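Local structure of E3 SUMO-protein ligase SIZ1 (Saccharomyces cerevisiae, 3I2D) at residues W289-P292 and V293-I296; Q272-A276 and L277-H281. The protein acts as a SUMO E3 ligase that promotes SUMO attachment to septins and PCNA, its SP-RING zinc finger mediating the interaction with UBC9. All coordinates share one frame; numbering follows the deposited sequence.

Contact 1: residues W289-P292 and V293-I296; sequences WQCP and VCQI. With ZN (zinc ion), chain B.
C291 and C294 hold one zinc ion between them, the SG of each lying 2.3 Å from the metal; C268 and H270 complete the site of three cysteines and one histidine. The two thiolates reach it differently. C291 SG stands anti to its backbone N (chi1 179°), whereas C294 SG is folded between its own N and carbonyl carbon (chi1 66°), and this brings both sulfurs to the same ion across the CPVC turn.

Around C291 SG the backbone adds weak N-H...S bonds, a feature of zinc knuckles: V293 N lies 3.5 Å from C291 SG, and C294 N points almost straight at it. Such donors would probably offset part of the thiolate charge. The chain is then closed by backbone bonds, C291 N to I296 O at 2.9 Å and a weak, bent one from Q295 N back to C291 O.

A CA-H...O contact joins Q290 CA to I296 O at 3.1 Å. Beyond it, the extended side chain of Q290 runs alongside the Q295 carbonyl, its CD 3.4 Å from Q295 O. With an alanine here, which keeps only CB, the Q295 carbonyl would probably be less well covered, the CG and CD contacts being gone.

V293 rests on H270, and W289 packs on P72 and F73. The whole knuckle lies in the loop between helix 276-285 and strand 303-305.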
loop_
_atom_site.group_PDB
_atom_site.type_symbol
_atom_site.label_atom_id
_atom_site.label_comp_id
_atom_site.label_asym_id
_atom_site.label_seq_id
_atom_site.Cartn_x
_atom_site.Cartn_y
_atom_site.Cartn_z
ATOM N N TRP A 289 -1.849 -0.056 7.894
ATOM C CA TRP A 289 -2.607 -1.293 7.725
ATOM C C TRP A 289 -2.940 -1.877 9.089
ATOM O O TRP A 289 -2.531 -2.991 9.428
ATOM C CB TRP A 289 -1.849 -2.303 6.850
ATOM C CG TRP A 289 -1.717 -1.831 5.414
ATOM C CD1 TRP A 289 -0.623 -1.258 4.837
ATOM C CD2 TRP A 289 -2.757 -1.775 4.431
ATOM N NE1 TRP A 289 -0.918 -0.836 3.560
ATOM C CE2 TRP A 289 -2.222 -1.143 3.288
ATOM C CE3 TRP A 289 -4.095 -2.194 4.407
ATOM C CZ2 TRP A 289 -2.975 -0.915 2.132
ATOM C CZ3 TRP A 289 -4.848 -1.970 3.257
ATOM C CH2 TRP A 289 -4.284 -1.334 2.135
ATOM N N GLN A 290 -3.676 -1.068 9.853
ATOM C CA GLN A 290 -4.152 -1.373 11.194
ATOM C C GLN A 290 -5.565 -0.855 11.325
ATOM O O GLN A 290 -5.872 0.254 10.894
ATOM C CB GLN A 290 -3.322 -0.671 12.249
ATOM C CG GLN A 290 -2.041 -1.354 12.581
ATOM C CD GLN A 290 -1.381 -0.739 13.786
ATOM O OE1 GLN A 290 -0.520 -1.357 14.412
ATOM N NE2 GLN A 290 -1.774 0.490 14.121
ATOM N N CYS A 291 -6.424 -1.646 11.941
ATOM C CA CYS A 291 -7.794 -1.236 12.113
ATOM C C CYS A 291 -7.844 0.026 12.972
ATOM O O CYS A 291 -7.181 0.097 14.000
ATOM C CB CYS A 291 -8.589 -2.375 12.765
ATOM S SG CYS A 291 -10.325 -2.011 13.082
ATOM N N PRO A 292 -8.623 1.046 12.548
ATOM C CA PRO A 292 -8.782 2.322 13.263
ATOM C C PRO A 292 -9.508 2.154 14.590
ATOM O O PRO A 292 -9.399 2.996 15.483
ATOM C CB PRO A 292 -9.613 3.169 12.299
ATOM C CG PRO A 292 -9.362 2.550 10.958
ATOM C CD PRO A 292 -9.341 1.087 11.261
ATOM N N VAL A 293 -10.258 1.064 14.707
ATOM C CA VAL A 293 -11.028 0.782 15.912
ATOM C C VAL A 293 -10.281 -0.063 16.976
ATOM O O VAL A 293 -10.162 0.357 18.130
ATOM C CB VAL A 293 -12.363 0.089 15.532
ATOM C CG1 VAL A 293 -13.228 -0.093 16.755
ATOM C CG2 VAL A 293 -13.097 0.909 14.499
ATOM N N CYS A 294 -9.775 -1.230 16.578
ATOM C CA CYS A 294 -9.065 -2.147 17.482
ATOM C C CYS A 294 -7.546 -2.226 17.264
ATOM O O CYS A 294 -6.855 -3.014 17.912
ATOM C CB CYS A 294 -9.644 -3.554 17.339
ATOM S SG CYS A 294 -9.351 -4.311 15.716
ATOM N N GLN A 295 -7.042 -1.427 16.333
ATOM C CA GLN A 295 -5.622 -1.379 16.016
ATOM C C GLN A 295 -4.958 -2.668 15.568
ATOM O O GLN A 295 -3.746 -2.674 15.384
ATOM C CB GLN A 295 -4.822 -0.832 17.193
ATOM C CG GLN A 295 -5.130 0.593 17.581
ATOM C CD GLN A 295 -6.494 0.737 18.220
ATOM O OE1 GLN A 295 -6.865 -0.040 19.108
ATOM N NE2 GLN A 295 -7.249 1.745 17.783
ATOM N N ILE A 296 -5.698 -3.757 15.384
ATOM C CA ILE A 296 -5.036 -4.991 14.946
ATOM C C ILE A 296 -4.527 -4.880 13.518
ATOM O O ILE A 296 -4.833 -3.927 12.814
ATOM C CB ILE A 296 -5.963 -6.247 15.016
ATOM C CG1 ILE A 296 -6.865 -6.330 13.785
ATOM C CG2 ILE A 296 -6.798 -6.201 16.265
ATOM C CD1 ILE A 296 -7.612 -7.656 13.655
HETATM ZN ZN ZN B . -10.929 -4.018 14.076
#

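Contact 2: residues Q272-A276 and L277-H281; sequences QCFDA and LWFLH
F274 and F279 make the tight half of this strand-to-helix turn: F274 CE2 comes within 3.5 Å of F279 CG. The rings meet obliquely, centroids 5.0 Å apart and planes at 45°, with F274 CZ over one face of F279, toward the rim. With its CG between the backbone N and the carbonyl carbon (chi1 52°), F274 turns its ring toward the first turn of the helix.

On the other side of the strand, D275 is the N-cap. Its OD1 accepts from W278 N at 3.0 Å, through the lone pair pointing away from OD2, and more weakly from L277 N; OD2 is taken by the backbone N atoms of K260 and Y261. One buried carboxylate thus caps the helix and ties it to the loop that leads into strand 262-265. Regular helical bonding starts here too, F279 N donating to D275 O at 2.8 Å and L280 N to A276 O at 3.2 Å.

The outer side is looser. W278 is exposed and turns the edge of its indole to the cap, CD1 lying 3.5 Å from D275 OD1.

Strand 274-275 pairs with strand 262-265, while L303 of strand 303-305 packs against both phenylalanines. Helix 207-215 borders helix 276-285 through L211 on A276, E208 on L277 and L210 on L280.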
loop_
_atom_site.group_PDB
_atom_site.type_symbol
_atom_site.label_atom_id
_atom_site.label_comp_id
_atom_site.label_asym_id
_atom_site.label_seq_id
_atom_site.Cartn_x
_atom_site.Cartn_y
_atom_site.Cartn_z
ATOM N N GLN A 272 -18.344 -1.926 15.730
ATOM C CA GLN A 272 -17.954 -0.689 15.056
ATOM C C GLN A 272 -17.171 -0.915 13.770
ATOM O O GLN A 272 -16.131 -1.570 13.768
ATOM C CB GLN A 272 -17.134 0.205 16.006
ATOM C CG GLN A 272 -16.736 1.592 15.440
ATOM C CD GLN A 272 -17.918 2.358 14.836
ATOM O OE1 GLN A 272 -19.000 2.430 15.432
ATOM N NE2 GLN A 272 -17.710 2.942 13.656
ATOM N N CYS A 273 -17.691 -0.372 12.673
ATOM C CA CYS A 273 -17.027 -0.478 11.386
ATOM C C CYS A 273 -16.409 0.874 11.106
ATOM O O CYS A 273 -16.485 1.783 11.932
ATOM C CB CYS A 273 -18.025 -0.817 10.282
ATOM S SG CYS A 273 -18.830 -2.404 10.494
ATOM N N PHE A 274 -15.783 1.003 9.947
ATOM C CA PHE A 274 -15.175 2.266 9.542
ATOM C C PHE A 274 -15.362 2.334 8.034
ATOM O O PHE A 274 -15.614 1.314 7.401
ATOM C CB PHE A 274 -13.691 2.304 9.907
ATOM C CG PHE A 274 -12.935 1.123 9.424
ATOM C CD1 PHE A 274 -12.728 0.033 10.262
ATOM C CD2 PHE A 274 -12.439 1.085 8.123
ATOM C CE1 PHE A 274 -12.034 -1.084 9.815
ATOM C CE2 PHE A 274 -11.748 -0.018 7.665
ATOM C CZ PHE A 274 -11.541 -1.115 8.515
ATOM N N ASP A 275 -15.237 3.520 7.451
ATOM C CA ASP A 275 -15.461 3.650 6.027
ATOM C C ASP A 275 -14.331 3.108 5.168
ATOM O O ASP A 275 -13.214 3.622 5.213
ATOM C CB ASP A 275 -15.737 5.111 5.695
ATOM C CG ASP A 275 -16.263 5.279 4.293
ATOM O OD1 ASP A 275 -15.445 5.461 3.368
ATOM O OD2 ASP A 275 -17.498 5.190 4.106
ATOM N N ALA A 276 -14.620 2.080 4.367
ATOM C CA ALA A 276 -13.580 1.472 3.527
ATOM C C ALA A 276 -12.938 2.471 2.576
ATOM O O ALA A 276 -11.766 2.338 2.216
ATOM C CB ALA A 276 -14.134 0.281 2.735
ATOM N N LEU A 277 -13.689 3.483 2.165
ATOM C CA LEU A 277 -13.102 4.444 1.256
ATOM C C LEU A 277 -12.084 5.308 1.975
ATOM O O LEU A 277 -10.996 5.547 1.441
ATOM C CB LEU A 277 -14.169 5.329 0.601
ATOM C CG LEU A 277 -13.552 6.202 -0.492
ATOM C CD1 LEU A 277 -12.841 5.338 -1.533
ATOM C CD2 LEU A 277 -14.631 7.023 -1.125
ATOM N N TRP A 278 -12.425 5.769 3.178
ATOM C CA TRP A 278 -11.501 6.604 3.922
ATOM C C TRP A 278 -10.341 5.772 4.405
ATOM O O TRP A 278 -9.199 6.213 4.364
ATOM C CB TRP A 278 -12.173 7.291 5.113
ATOM C CG TRP A 278 -12.972 8.516 4.726
ATOM C CD1 TRP A 278 -14.283 8.558 4.362
ATOM C CD2 TRP A 278 -12.493 9.865 4.647
ATOM N NE1 TRP A 278 -14.659 9.846 4.062
ATOM C CE2 TRP A 278 -13.581 10.671 4.228
ATOM C CE3 TRP A 278 -11.253 10.473 4.889
ATOM C CZ2 TRP A 278 -13.467 12.055 4.046
ATOM C CZ3 TRP A 278 -11.140 11.848 4.710
ATOM C CH2 TRP A 278 -12.243 12.624 4.292
ATOM N N PHE A 279 -10.619 4.562 4.863
ATOM C CA PHE A 279 -9.536 3.725 5.320
ATOM C C PHE A 279 -8.459 3.610 4.231
ATOM O O PHE A 279 -7.260 3.715 4.506
ATOM C CB PHE A 279 -10.054 2.336 5.667
ATOM C CG PHE A 279 -8.978 1.382 6.083
ATOM C CD1 PHE A 279 -8.353 1.514 7.317
ATOM C CD2 PHE A 279 -8.575 0.354 5.235
ATOM C CE1 PHE A 279 -7.335 0.626 7.710
ATOM C CE2 PHE A 279 -7.560 -0.539 5.614
ATOM C CZ PHE A 279 -6.939 -0.400 6.856
ATOM N N LEU A 280 -8.897 3.406 2.990
ATOM C CA LEU A 280 -7.988 3.225 1.863
ATOM C C LEU A 280 -7.265 4.487 1.431
ATOM O O LEU A 280 -6.145 4.413 0.937
ATOM C CB LEU A 280 -8.750 2.608 0.690
ATOM C CG LEU A 280 -9.128 1.142 0.900
ATOM C CD1 LEU A 280 -10.277 0.752 -0.009
ATOM C CD2 LEU A 280 -7.915 0.279 0.630
ATOM N N HIS A 281 -7.909 5.637 1.605
ATOM C CA HIS A 281 -7.291 6.918 1.269
ATOM C C HIS A 281 -6.308 7.266 2.378
ATOM O O HIS A 281 -5.339 7.964 2.153
ATOM C CB HIS A 281 -8.350 8.014 1.141
ATOM C CG HIS A 281 -8.852 8.191 -0.257
ATOM N ND1 HIS A 281 -8.152 8.894 -1.211
ATOM C CD2 HIS A 281 -9.949 7.696 -0.879
ATOM C CE1 HIS A 281 -8.794 8.824 -2.366
ATOM N NE2 HIS A 281 -9.886 8.102 -2.193
#

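Both contacts belong to the SP-RING zinc finger, in series along the chain and with centres about 11 Å apart. Contact 2 is mostly buried and joins strand 274-275 to helix 276-285 by aromatic packing and an aspartate cap; contact 1 is a surface loop without regular structure, ordered by zinc and backbone bonds. They meet at F274, whose CE1 lies 3.8 Å from C291 SG and whose CD1 lies 3.7 Å from P292 CD, while F279 CE1 approaches Q290 O. V293 CG2 also packs on Q272 CG. The hydrophobic interior of contact 2 therefore backs the metal-bound turn of contact 1.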